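Local coordinates for protein nucleoporin NUP82 (Chaetomium thermophilum, PDB 5CWW) that probably serves as a structural component of the nuclear pore complex and as a docking partner for transient transport factors, here represented by its N-terminal beta-propeller region, at residues H181-N186 against A268-W273; A256-T261 against K390-I395; Q340-V345 against E355-P360. All blocks are in the same frame, centred on the assembly; numbering follows the deposited sequence.

Contact 1: residues H181-N186 against A268-W273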
ATOM      1  N   HIS B 181       3.647   7.999  -8.504  1.00 50.00           N
ATOM      2  CA  HIS B 181       3.469   9.117  -7.587  1.00 48.84           C
ATOM      3  C   HIS B 181       2.676  10.237  -8.269  1.00 48.35           C
ATOM      4  O   HIS B 181       3.036  10.662  -9.363  1.00 50.85           O
ATOM      5  CB  HIS B 181       4.815   9.648  -7.096  1.00 49.58           C
ATOM      6  CG  HIS B 181       4.718  10.432  -5.825  1.00 47.43           C
ATOM      7  ND1 HIS B 181       4.053  11.637  -5.744  1.00 49.43           N
ATOM      8  CD2 HIS B 181       5.179  10.174  -4.579  1.00 47.67           C
ATOM      9  CE1 HIS B 181       4.119  12.092  -4.506  1.00 48.31           C
ATOM     10  NE2 HIS B 181       4.799  11.224  -3.780  1.00 47.40           N
ATOM     11  N   PRO B 182       1.589  10.710  -7.631  1.00 48.09           N
ATOM     12  CA  PRO B 182       0.749  11.758  -8.228  1.00 48.23           C
ATOM     13  C   PRO B 182       1.514  13.031  -8.589  1.00 48.22           C
ATOM     14  O   PRO B 182       1.073  13.785  -9.456  1.00 48.63           O
ATOM     15  CB  PRO B 182      -0.278  12.056  -7.127  1.00 48.94           C
ATOM     16  CG  PRO B 182      -0.308  10.851  -6.282  1.00 47.81           C
ATOM     17  CD  PRO B 182       1.059  10.255  -6.333  1.00 46.44           C
ATOM     18  N   LEU B 183       2.640  13.264  -7.920  1.00 49.23           N
ATOM     19  CA  LEU B 183       3.396  14.502  -8.080  1.00 51.85           C
ATOM     20  C   LEU B 183       4.748  14.265  -8.748  1.00 51.70           C
ATOM     21  O   LEU B 183       5.587  15.161  -8.795  1.00 55.14           O
ATOM     22  CB  LEU B 183       3.602  15.168  -6.719  1.00 53.84           C
ATOM     23  CG  LEU B 183       2.332  15.418  -5.901  1.00 54.43           C
ATOM     24  CD1 LEU B 183       2.682  16.058  -4.566  1.00 57.97           C
ATOM     25  CD2 LEU B 183       1.341  16.277  -6.667  1.00 56.57           C
ATOM     26  N   GLY B 184       4.952  13.058  -9.263  1.00 48.70           N
ATOM     27  CA  GLY B 184       6.200  12.717  -9.923  1.00 47.11           C
ATOM     28  C   GLY B 184       6.404  13.499 -11.204  1.00 50.47           C
ATOM     29  O   GLY B 184       5.474  13.664 -11.989  1.00 50.43           O
ATOM     30  N   VAL B 185       7.624  13.990 -11.410  1.00 52.13           N
ATOM     31  CA  VAL B 185       7.968  14.724 -12.627  1.00 55.98           C
ATOM     32  C   VAL B 185       7.711  13.848 -13.851  1.00 56.08           C
ATOM     33  O   VAL B 185       8.151  12.700 -13.903  1.00 53.47           O
ATOM     34  CB  VAL B 185       9.442  15.180 -12.614  1.00 59.38           C
ATOM     35  CG1 VAL B 185       9.774  15.979 -13.870  1.00 62.90           C
ATOM     36  CG2 VAL B 185       9.732  16.008 -11.368  1.00 62.07           C
ATOM     37  N   ASN B 186       6.979  14.393 -14.820  1.00 59.31           N
ATOM     38  CA  ASN B 186       6.628  13.673 -16.047  1.00 60.79           C
ATOM     39  C   ASN B 186       5.858  12.374 -15.796  1.00 55.54           C
ATOM     40  O   ASN B 186       5.724  11.546 -16.698  1.00 56.52           O
ATOM     41  CB  ASN B 186       7.891  13.357 -16.863  1.00 65.93           C
ATOM     42  CG  ASN B 186       8.636  14.604 -17.296  1.00 70.83           C
ATOM     43  OD1 ASN B 186       8.030  15.632 -17.596  1.00 73.31           O
ATOM     44  ND2 ASN B 186       9.963  14.518 -17.329  1.00 72.70           N
ATOM     45  N   ALA B 268      -2.985  15.149   0.924  1.00 49.19           N
ATOM     46  CA  ALA B 268      -3.420  13.906   0.286  1.00 47.80           C
ATOM     47  C   ALA B 268      -2.476  13.414  -0.818  1.00 46.41           C
ATOM     48  O   ALA B 268      -2.113  12.240  -0.841  1.00 44.92           O
ATOM     49  CB  ALA B 268      -4.830  14.077  -0.272  1.00 48.20           C
ATOM     50  N   PRO B 269      -2.060  14.305  -1.732  1.00 49.42           N
ATOM     51  CA  PRO B 269      -1.222  13.777  -2.818  1.00 49.02           C
ATOM     52  C   PRO B 269       0.217  13.448  -2.402  1.00 48.47           C
ATOM     53  O   PRO B 269       0.978  12.977  -3.245  1.00 47.51           O
ATOM     54  CB  PRO B 269      -1.244  14.898  -3.865  1.00 50.53           C
ATOM     55  CG  PRO B 269      -1.844  16.107  -3.200  1.00 51.88           C
ATOM     56  CD  PRO B 269      -2.212  15.767  -1.792  1.00 51.54           C
ATOM     57  N   MET B 270       0.574  13.677  -1.139  1.00 46.48           N
ATOM     58  CA  MET B 270       1.875  13.257  -0.610  1.00 46.75           C
ATOM     59  C   MET B 270       1.721  12.160   0.434  1.00 43.61           C
ATOM     60  O   MET B 270       2.660  11.873   1.176  1.00 42.69           O
ATOM     61  CB  MET B 270       2.618  14.427   0.033  1.00 50.68           C
ATOM     62  CG  MET B 270       2.690  15.668  -0.804  1.00 52.69           C
ATOM     63  SD  MET B 270       3.488  16.999   0.102  1.00 56.74           S
ATOM     64  CE  MET B 270       3.061  18.381  -0.951  1.00 68.24           C
ATOM     65  N   THR B 271       0.537  11.565   0.506  1.00 43.74           N
ATOM     66  CA  THR B 271       0.250  10.582   1.541  1.00 43.14           C
ATOM     67  C   THR B 271       0.135   9.192   0.943  1.00 40.96           C
ATOM     68  O   THR B 271      -0.752   8.929   0.131  1.00 41.53           O
ATOM     69  CB  THR B 271      -1.046  10.921   2.297  1.00 43.56           C
ATOM     70  OG1 THR B 271      -0.972  12.264   2.794  1.00 44.19           O
ATOM     71  CG2 THR B 271      -1.255   9.960   3.465  1.00 43.47           C
ATOM     72  N   LEU B 272       1.038   8.304   1.344  1.00 40.48           N
ATOM     73  CA  LEU B 272       0.949   6.902   0.958  1.00 39.95           C
ATOM     74  C   LEU B 272       0.175   6.140   2.022  1.00 39.62           C
ATOM     75  O   LEU B 272       0.516   6.185   3.206  1.00 40.06           O
ATOM     76  CB  LEU B 272       2.338   6.289   0.771  1.00 40.64           C
ATOM     77  CG  LEU B 272       2.354   4.819   0.340  1.00 40.97           C
ATOM     78  CD1 LEU B 272       1.755   4.656  -1.054  1.00 41.60           C
ATOM     79  CD2 LEU B 272       3.774   4.255   0.387  1.00 42.25           C
ATOM     80  N   TRP B 273      -0.878   5.458   1.592  1.00 40.97           N
ATOM     81  CA  TRP B 273      -1.707   4.654   2.477  1.00 40.46           C
ATOM     82  C   TRP B 273      -1.391   3.180   2.282  1.00 41.58           C
ATOM     83  O   TRP B 273      -1.176   2.738   1.153  1.00 41.23           O
ATOM     84  CB  TRP B 273      -3.189   4.914   2.205  1.00 41.11           C
ATOM     85  CG  TRP B 273      -3.686   6.231   2.712  1.00 41.99           C
ATOM     86  CD1 TRP B 273      -3.678   7.425   2.047  1.00 41.94           C
ATOM     87  CD2 TRP B 273      -4.277   6.490   3.990  1.00 41.57           C
ATOM     88  NE1 TRP B 273      -4.229   8.409   2.832  1.00 42.19           N
ATOM     89  CE2 TRP B 273      -4.605   7.860   4.031  1.00 42.57           C
ATOM     90  CE3 TRP B 273      -4.564   5.694   5.102  1.00 41.38           C
ATOM     91  CZ2 TRP B 273      -5.198   8.453   5.142  1.00 43.31           C
ATOM     92  CZ3 TRP B 273      -5.156   6.285   6.205  1.00 42.56           C
ATOM     93  CH2 TRP B 273      -5.467   7.649   6.215  1.00 42.61           C
TER

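Contact 2: residues A256-T261 against K390-I395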
ATOM      1  N   ALA B 256      -1.821  -4.238   0.309  1.00 44.99           N
ATOM      2  CA  ALA B 256      -1.844  -3.275  -0.784  1.00 44.16           C
ATOM      3  C   ALA B 256      -1.520  -1.873  -0.292  1.00 43.39           C
ATOM      4  O   ALA B 256      -1.621  -1.578   0.898  1.00 43.40           O
ATOM      5  CB  ALA B 256      -3.202  -3.283  -1.476  1.00 45.29           C
ATOM      6  N   ALA B 257      -1.140  -1.012  -1.227  1.00 43.34           N
ATOM      7  CA  ALA B 257      -0.846   0.381  -0.929  1.00 43.51           C
ATOM      8  C   ALA B 257      -1.359   1.258  -2.060  1.00 44.28           C
ATOM      9  O   ALA B 257      -1.452   0.816  -3.207  1.00 45.69           O
ATOM     10  CB  ALA B 257       0.638   0.587  -0.732  1.00 42.22           C
ATOM     11  N   CYS B 258      -1.701   2.499  -1.734  1.00 45.02           N
ATOM     12  CA  CYS B 258      -2.168   3.430  -2.745  1.00 46.08           C
ATOM     13  C   CYS B 258      -1.905   4.871  -2.339  1.00 43.51           C
ATOM     14  O   CYS B 258      -1.734   5.176  -1.157  1.00 42.90           O
ATOM     15  CB  CYS B 258      -3.664   3.227  -2.998  1.00 47.55           C
ATOM     16  SG  CYS B 258      -4.704   3.664  -1.592  1.00 48.17           S
ATOM     17  N   PHE B 259      -1.838   5.741  -3.342  1.00 43.11           N
ATOM     18  CA  PHE B 259      -1.926   7.176  -3.130  1.00 42.94           C
ATOM     19  C   PHE B 259      -3.379   7.577  -3.317  1.00 45.30           C
ATOM     20  O   PHE B 259      -4.126   6.887  -4.015  1.00 46.39           O
ATOM     21  CB  PHE B 259      -1.036   7.948  -4.105  1.00 42.65           C
ATOM     22  CG  PHE B 259       0.423   7.895  -3.768  1.00 43.40           C
ATOM     23  CD1 PHE B 259       0.930   8.630  -2.710  1.00 43.18           C
ATOM     24  CD2 PHE B 259       1.292   7.123  -4.517  1.00 43.82           C
ATOM     25  CE1 PHE B 259       2.276   8.586  -2.395  1.00 43.84           C
ATOM     26  CE2 PHE B 259       2.642   7.076  -4.210  1.00 43.74           C
ATOM     27  CZ  PHE B 259       3.133   7.810  -3.145  1.00 44.72           C
ATOM     28  N   PRO B 260      -3.795   8.687  -2.693  1.00 49.06           N
ATOM     29  CA  PRO B 260      -5.145   9.154  -2.995  1.00 52.09           C
ATOM     30  C   PRO B 260      -5.314   9.451  -4.473  1.00 57.00           C
ATOM     31  O   PRO B 260      -4.341   9.778  -5.159  1.00 57.22           O
ATOM     32  CB  PRO B 260      -5.269  10.429  -2.157  1.00 51.52           C
ATOM     33  CG  PRO B 260      -4.390  10.175  -0.996  1.00 49.18           C
ATOM     34  CD  PRO B 260      -3.210   9.417  -1.558  1.00 47.72           C
ATOM     35  N   THR B 261      -6.545   9.291  -4.946  1.00 65.67           N
ATOM     36  CA  THR B 261      -6.958   9.759  -6.259  1.00 69.85           C
ATOM     37  C   THR B 261      -6.463  11.188  -6.429  1.00 77.97           C
ATOM     38  O   THR B 261      -6.530  11.974  -5.485  1.00 77.24           O
ATOM     39  CB  THR B 261      -8.487   9.701  -6.403  1.00 66.08           C
ATOM     40  OG1 THR B 261      -9.089  10.469  -5.353  1.00 66.18           O
ATOM     41  CG2 THR B 261      -8.981   8.264  -6.307  1.00 66.27           C
ATOM     42  N   LYS B 390      -7.449  -7.092   1.995  1.00 49.35           N
ATOM     43  CA  LYS B 390      -6.884  -7.506   0.715  1.00 47.22           C
ATOM     44  C   LYS B 390      -6.684  -6.334  -0.240  1.00 47.87           C
ATOM     45  O   LYS B 390      -5.910  -6.432  -1.190  1.00 48.65           O
ATOM     46  CB  LYS B 390      -7.781  -8.566   0.070  1.00 48.88           C
ATOM     47  CG  LYS B 390      -7.694  -9.928   0.752  1.00 50.79           C
ATOM     48  CD  LYS B 390      -6.342 -10.598   0.498  1.00 53.62           C
ATOM     49  CE  LYS B 390      -6.041 -11.702   1.500  1.00 57.38           C
ATOM     50  NZ  LYS B 390      -7.029 -12.809   1.423  1.00 60.35           N
ATOM     51  N   ASP B 391      -7.373  -5.225   0.007  1.00 48.98           N
ATOM     52  CA  ASP B 391      -7.160  -4.032  -0.802  1.00 48.40           C
ATOM     53  C   ASP B 391      -7.518  -2.766  -0.042  1.00 47.21           C
ATOM     54  O   ASP B 391      -8.242  -2.801   0.953  1.00 48.44           O
ATOM     55  CB  ASP B 391      -7.980  -4.099  -2.091  1.00 50.04           C
ATOM     56  CG  ASP B 391      -7.342  -3.318  -3.232  1.00 50.97           C
ATOM     57  OD1 ASP B 391      -6.399  -2.540  -2.979  1.00 50.36           O
ATOM     58  OD2 ASP B 391      -7.794  -3.473  -4.385  1.00 52.31           O
ATOM     59  N   ILE B 392      -6.992  -1.647  -0.524  1.00 44.61           N
ATOM     60  CA  ILE B 392      -7.280  -0.343   0.050  1.00 44.49           C
ATOM     61  C   ILE B 392      -7.451   0.659  -1.084  1.00 45.37           C
ATOM     62  O   ILE B 392      -6.727   0.613  -2.079  1.00 45.49           O
ATOM     63  CB  ILE B 392      -6.168   0.120   1.017  1.00 43.72           C
ATOM     64  CG1 ILE B 392      -6.521   1.480   1.625  1.00 43.68           C
ATOM     65  CG2 ILE B 392      -4.811   0.162   0.304  1.00 42.80           C
ATOM     66  CD1 ILE B 392      -5.636   1.889   2.783  1.00 43.95           C
ATOM     67  N   TYR B 393      -8.425   1.550  -0.933  1.00 46.36           N
ATOM     68  CA  TYR B 393      -8.719   2.558  -1.942  1.00 45.10           C
ATOM     69  C   TYR B 393      -9.101   3.861  -1.260  1.00 43.99           C
ATOM     70  O   TYR B 393     -10.068   3.911  -0.501  1.00 45.36           O
ATOM     71  CB  TYR B 393      -9.841   2.087  -2.866  1.00 46.16           C
ATOM     72  CG  TYR B 393     -10.320   3.141  -3.836  1.00 48.08           C
ATOM     73  CD1 TYR B 393      -9.538   3.523  -4.917  1.00 49.06           C
ATOM     74  CD2 TYR B 393     -11.558   3.747  -3.675  1.00 49.70           C
ATOM     75  CE1 TYR B 393      -9.975   4.486  -5.808  1.00 50.43           C
ATOM     76  CE2 TYR B 393     -12.004   4.708  -4.560  1.00 52.10           C
ATOM     77  CZ  TYR B 393     -11.208   5.074  -5.625  1.00 52.85           C
ATOM     78  OH  TYR B 393     -11.651   6.031  -6.505  1.00 54.11           O
ATOM     79  N   VAL B 394      -8.323   4.906  -1.520  1.00 39.23           N
ATOM     80  CA  VAL B 394      -8.483   6.171  -0.819  1.00 40.25           C
ATOM     81  C   VAL B 394      -8.887   7.292  -1.764  1.00 41.88           C
ATOM     82  O   VAL B 394      -8.215   7.559  -2.756  1.00 40.13           O
ATOM     83  CB  VAL B 394      -7.190   6.573  -0.095  1.00 39.42           C
ATOM     84  CG1 VAL B 394      -7.394   7.867   0.695  1.00 40.45           C
ATOM     85  CG2 VAL B 394      -6.744   5.454   0.834  1.00 39.83           C
ATOM     86  N   ILE B 395      -9.998   7.941  -1.440  1.00 44.79           N
ATOM     87  CA  ILE B 395     -10.442   9.122  -2.161  1.00 47.41           C
ATOM     88  C   ILE B 395      -9.984  10.342  -1.378  1.00 46.48           C
ATOM     89  O   ILE B 395     -10.496  10.623  -0.293  1.00 48.19           O
ATOM     90  CB  ILE B 395     -11.967   9.136  -2.340  1.00 47.71           C
ATOM     91  CG1 ILE B 395     -12.434   7.826  -2.976  1.00 47.57           C
ATOM     92  CG2 ILE B 395     -12.386  10.320  -3.203  1.00 47.97           C
ATOM     93  CD1 ILE B 395     -13.917   7.591  -2.879  1.00 48.98           C
TER
HETATM   94  O   HOH W   1      -6.631   5.556  -3.953  1.00 43.60           O

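Contact 3: residues Q340-V345 against E355-P360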
ATOM      1  N   GLN B 340      12.992  28.491  -2.299  1.00 99.55           N
ATOM      2  CA  GLN B 340      13.352  27.638  -3.423  1.00 88.41           C
ATOM      3  C   GLN B 340      12.730  28.155  -4.715  1.00 90.09           C
ATOM      4  O   GLN B 340      11.529  28.417  -4.777  1.00 85.15           O
ATOM      5  CB  GLN B 340      12.909  26.198  -3.154  1.00 84.09           C
ATOM      6  CG  GLN B 340      13.313  25.203  -4.227  1.00 84.38           C
ATOM      7  CD  GLN B 340      12.769  23.807  -3.975  1.00 83.19           C
ATOM      8  OE1 GLN B 340      12.428  23.090  -4.914  1.00 83.44           O
ATOM      9  NE2 GLN B 340      12.698  23.411  -2.708  1.00 82.57           N
ATOM     10  N   GLU B 341      13.561  28.300  -5.742  1.00105.24           N
ATOM     11  CA  GLU B 341      13.091  28.717  -7.057  1.00114.53           C
ATOM     12  C   GLU B 341      12.803  27.480  -7.901  1.00110.72           C
ATOM     13  O   GLU B 341      13.703  26.682  -8.156  1.00115.99           O
ATOM     14  CB  GLU B 341      14.129  29.602  -7.754  1.00129.91           C
ATOM     15  CG  GLU B 341      14.307  30.975  -7.123  1.00140.36           C
ATOM     16  CD  GLU B 341      13.064  31.838  -7.234  1.00147.54           C
ATOM     17  OE1 GLU B 341      12.888  32.738  -6.387  1.00150.76           O
ATOM     18  OE2 GLU B 341      12.264  31.621  -8.171  1.00149.32           O
ATOM     19  N   PRO B 342      11.544  27.313  -8.341  1.00102.79           N
ATOM     20  CA  PRO B 342      11.195  26.109  -9.098  1.00 95.64           C
ATOM     21  C   PRO B 342      11.798  26.097 -10.494  1.00118.37           C
ATOM     22  O   PRO B 342      11.764  27.108 -11.196  1.00105.33           O
ATOM     23  CB  PRO B 342       9.670  26.168  -9.166  1.00 88.37           C
ATOM     24  CG  PRO B 342       9.353  27.615  -9.098  1.00 89.32           C
ATOM     25  CD  PRO B 342      10.393  28.225  -8.204  1.00 88.04           C
ATOM     26  N   LYS B 343      12.348  24.952 -10.885  1.00144.05           N
ATOM     27  CA  LYS B 343      12.887  24.783 -12.224  1.00140.56           C
ATOM     28  C   LYS B 343      11.791  24.404 -13.212  1.00140.74           C
ATOM     29  O   LYS B 343      10.777  23.804 -12.851  1.00142.91           O
ATOM     30  CB  LYS B 343      14.004  23.738 -12.234  1.00129.31           C
ATOM     31  CG  LYS B 343      15.214  24.141 -11.402  1.00119.31           C
ATOM     32  CD  LYS B 343      16.056  22.945 -10.995  1.00104.59           C
ATOM     33  CE  LYS B 343      16.949  22.491 -12.139  1.00 95.05           C
ATOM     34  NZ  LYS B 343      18.035  23.472 -12.430  1.00 95.86           N
ATOM     35  N   LEU B 344      12.027  24.777 -14.463  1.00131.24           N
ATOM     36  CA  LEU B 344      11.077  24.626 -15.557  1.00124.12           C
ATOM     37  C   LEU B 344      11.632  23.658 -16.592  1.00125.95           C
ATOM     38  O   LEU B 344      12.720  23.869 -17.131  1.00107.17           O
ATOM     39  CB  LEU B 344      10.762  25.980 -16.193  1.00129.87           C
ATOM     40  CG  LEU B 344      10.195  27.025 -15.229  1.00135.15           C
ATOM     41  CD1 LEU B 344      10.113  28.383 -15.900  1.00141.59           C
ATOM     42  CD2 LEU B 344       8.827  26.599 -14.714  1.00136.22           C
ATOM     43  N   VAL B 345      10.882  22.593 -16.857  1.00143.68           N
ATOM     44  CA  VAL B 345      11.287  21.601 -17.842  1.00156.55           C
ATOM     45  C   VAL B 345      10.067  21.131 -18.623  1.00166.70           C
ATOM     46  O   VAL B 345       8.947  21.121 -18.112  1.00165.27           O
ATOM     47  CB  VAL B 345      11.955  20.377 -17.159  1.00140.56           C
ATOM     48  CG1 VAL B 345      12.530  19.408 -18.188  1.00142.38           C
ATOM     49  CG2 VAL B 345      13.041  20.821 -16.190  1.00140.93           C
ATOM     50  N   GLU B 355       6.421  23.809 -13.210  1.00103.81           N
ATOM     51  CA  GLU B 355       7.299  23.997 -12.063  1.00 93.16           C
ATOM     52  C   GLU B 355       7.766  22.681 -11.453  1.00 85.66           C
ATOM     53  O   GLU B 355       6.977  21.757 -11.263  1.00 78.45           O
ATOM     54  CB  GLU B 355       6.582  24.831 -10.998  1.00 91.57           C
ATOM     55  CG  GLU B 355       6.219  26.235 -11.455  1.00 93.58           C
ATOM     56  CD  GLU B 355       5.578  27.061 -10.356  1.00 93.55           C
ATOM     57  OE1 GLU B 355       5.196  26.481  -9.316  1.00 91.46           O
ATOM     58  OE2 GLU B 355       5.457  28.292 -10.531  1.00 96.10           O
ATOM     59  N   VAL B 356       9.058  22.614 -11.145  1.00 79.98           N
ATOM     60  CA  VAL B 356       9.650  21.436 -10.526  1.00 74.25           C
ATOM     61  C   VAL B 356      10.408  21.841  -9.270  1.00 70.65           C
ATOM     62  O   VAL B 356      11.327  22.658  -9.322  1.00 72.84           O
ATOM     63  CB  VAL B 356      10.608  20.704 -11.487  1.00 74.19           C
ATOM     64  CG1 VAL B 356      11.192  19.461 -10.823  1.00 71.94           C
ATOM     65  CG2 VAL B 356       9.887  20.332 -12.774  1.00 74.41           C
ATOM     66  N   TYR B 357      10.011  21.257  -8.144  1.00 64.99           N
ATOM     67  CA  TYR B 357      10.657  21.507  -6.863  1.00 62.76           C
ATOM     68  C   TYR B 357      11.452  20.285  -6.424  1.00 61.46           C
ATOM     69  O   TYR B 357      11.223  19.179  -6.912  1.00 60.17           O
ATOM     70  CB  TYR B 357       9.624  21.857  -5.789  1.00 62.51           C
ATOM     71  CG  TYR B 357       8.822  23.107  -6.067  1.00 67.70           C
ATOM     72  CD1 TYR B 357       7.730  23.079  -6.924  1.00 69.25           C
ATOM     73  CD2 TYR B 357       9.146  24.311  -5.457  1.00 70.92           C
ATOM     74  CE1 TYR B 357       6.990  24.220  -7.175  1.00 71.51           C
ATOM     75  CE2 TYR B 357       8.411  25.456  -5.701  1.00 73.54           C
ATOM     76  CZ  TYR B 357       7.334  25.404  -6.559  1.00 74.47           C
ATOM     77  OH  TYR B 357       6.601  26.541  -6.807  1.00 77.64           O
ATOM     78  N   THR B 358      12.386  20.496  -5.503  1.00 60.99           N
ATOM     79  CA  THR B 358      13.111  19.396  -4.883  1.00 61.16           C
ATOM     80  C   THR B 358      12.496  19.107  -3.522  1.00 58.89           C
ATOM     81  O   THR B 358      11.870  19.979  -2.919  1.00 57.42           O
ATOM     82  CB  THR B 358      14.608  19.707  -4.713  1.00 63.47           C
ATOM     83  OG1 THR B 358      14.790  20.633  -3.635  1.00 65.01           O
ATOM     84  CG2 THR B 358      15.187  20.292  -5.994  1.00 65.20           C
ATOM     85  N   ARG B 359      12.660  17.878  -3.048  1.00 59.85           N
ATOM     86  CA  ARG B 359      12.125  17.501  -1.749  1.00 59.49           C
ATOM     87  C   ARG B 359      12.866  18.251  -0.648  1.00 59.19           C
ATOM     88  O   ARG B 359      14.094  18.311  -0.667  1.00 61.55           O
ATOM     89  CB  ARG B 359      12.253  15.997  -1.519  1.00 61.59           C
ATOM     90  CG  ARG B 359      11.583  15.509  -0.243  1.00 63.21           C
ATOM     91  CD  ARG B 359      12.318  14.320   0.342  1.00 65.08           C
ATOM     92  NE  ARG B 359      12.287  13.160  -0.544  1.00 66.44           N
ATOM     93  CZ  ARG B 359      13.344  12.628  -1.153  1.00 67.86           C
ATOM     94  NH1 ARG B 359      14.558  13.140  -0.997  1.00 68.94           N
ATOM     95  NH2 ARG B 359      13.181  11.570  -1.933  1.00 65.48           N
ATOM     96  N   PRO B 360      12.125  18.840   0.305  1.00 56.46           N
ATOM     97  CA  PRO B 360      12.793  19.395   1.484  1.00 57.79           C
ATOM     98  C   PRO B 360      13.639  18.344   2.192  1.00 60.39           C
ATOM     99  O   PRO B 360      13.214  17.192   2.300  1.00 60.17           O
ATOM    100  CB  PRO B 360      11.628  19.848   2.365  1.00 55.22           C
ATOM    101  CG  PRO B 360      10.540  20.166   1.397  1.00 54.62           C
ATOM    102  CD  PRO B 360      10.684  19.153   0.294  1.00 53.49           C
TER

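Contact 1: residues H181-N186 against A268-W273
Leu183 meets Pro269 and Met270 with the two prongs of its side chain. Its CG stands opposite its own carbonyl carbon (chi1 -54°), which sends both methyls toward them: CD2 lies 4.1 Å from CB of Pro269, and CD1 packs against CG of Met270 at 3.8 Å, the leucine crossing the extended methionine chain at about a right angle. Beside these carbons lies the carbonyl oxygen of Pro269, which CG of Pro182 approaches to 3.9 Å and CE1 of His181 to 3.5 Å, the latter oblique to the imidazole ring. The contact joins two loops of neighbouring propeller blades: 181-186 connects strands 175-180 and 189-194, while 268-273 runs into strand 272-276 of the following sheet. A type I turn from His181 to Gly184, closed by Gly184 N to His181 O, sets Pro182 and Leu183 at the interface. The imidazole braces this turn, since Leu183 N donates to ND1 of His181 at 3.1 Å, in the ring plane and nearly straight (161°). NE2 is bonded to Leu287 O, so both ring nitrogens are engaged and the ring's rotation is fixed; Phe259 also meets it. Farther out, Leu298 of helix 298-315 touches Leu183, Pro269 and Met270 alike.

Contact 2: residues A256-T261 against K390-I395
The phenol ring of Tyr393 receives CG2 of Thr261 obliquely, with the methyl 3.5 Å from OH of Tyr393; Phe502 meets the same ring, and the hydroxyl bonds to Pro499 O. The carboxylate of Asp391 is a second flat group: its OD1 accepts Ile392 N at 2.7 Å on the anti side, well out of the carboxylate plane, and touches the methyl of Ala256, while OD2 forms a salt bridge with Arg47 and accepts Phe492 N. These groups belong to a seam between propeller blades, formed by edge strands of two sheets, whose pieces 256-258 and 390-395 run nearly parallel (11°), their axes 5.9 Å apart at closest approach. Lys390 and Asp391 both face Leu431 in a classic beta bulge. Side chains, not a continuous run of backbone bonds, fill the seam. CG2 of Ile392 lies 3.7 Å from Ala256 O. With chi1 at 67°, SG of Cys258 stands between its own backbone N and carbonyl carbon and points across the seam, 3.6 Å from CG2 of Val394. Beyond the strand, CG of Pro260 lies alongside CG1 of Val394, and Trp273 backs Ile392 and Val394. Where the chain turns in at Thr261, its N donates to Val394 O over 3.3 Å, at 163° and nearly end-on to the carbonyl. A glycine in place of Thr261 would probably leave a gap beside the Tyr393 ring and Ile395 and deprive Gly396 N of its weak bond to OG1. One water bridges the two segments, donating to Phe259 O at 2.8 Å and accepting from Val394 N at 3.0 Å.

Contact 3: residues Q340-V345 against E355-P360
OE1 of Gln340 accepts Thr358 N at 2.7 Å in a fairly straight bond (161°), the donor tilted somewhat from the amide plane. The same oxygen lies 3.1 Å from CA of Tyr357, at the edge of the tyrosine ring and near its plane. An extended glutamine chain, with CG opposite the backbone N (chi1 -176°), carries the amide across to this strand, and NE2 is bonded to Glu336 O of helix 321-338. Over one face of the Tyr357 ring lies Pro342, whose CB stands 3.8 Å from the ring centroid in a CH-pi contact, while CB of Glu355 packs on the same proline. The backbones form a beta hairpin in which Lys343 and Val356 are an antiparallel hydrogen-bonded pair: Lys343 N reaches Val356 O at 3.0 Å, and Val356 N reaches Lys343 O at 2.7 Å. Strand 291-292 extends this small sheet beyond strand 354-358. Tyr357 OH in turn donates to OE1 of Glu355 at 2.9 Å, coming from above the carboxylate plane. That bond helps fix the phenol beneath the proline, and the donated proton would be expected to favour the ionised form of Glu355.

From the N terminus, the chain first passes 181-186, which contact 1 ties to 268-273, closing a loop of 81 residues. Within that span strand 254-258 opens contact 2, whose partner 390-395 comes only after 268-273; the two contacts therefore cross. Trp273 N and Cys258 O, probably hydrogen-bonded 2.9 Å apart, link them within one sheet. Contact 1 thus joins this sheet to the preceding blade, and contact 2 joins it to the following one. Contact 3, a local hairpin with nine residues between its segments, falls wholly within the long excursion from 261 to 390. It touches contact 1 through Val185 and Val356 but stays about 11 Å from contact 2 at the nearest atoms.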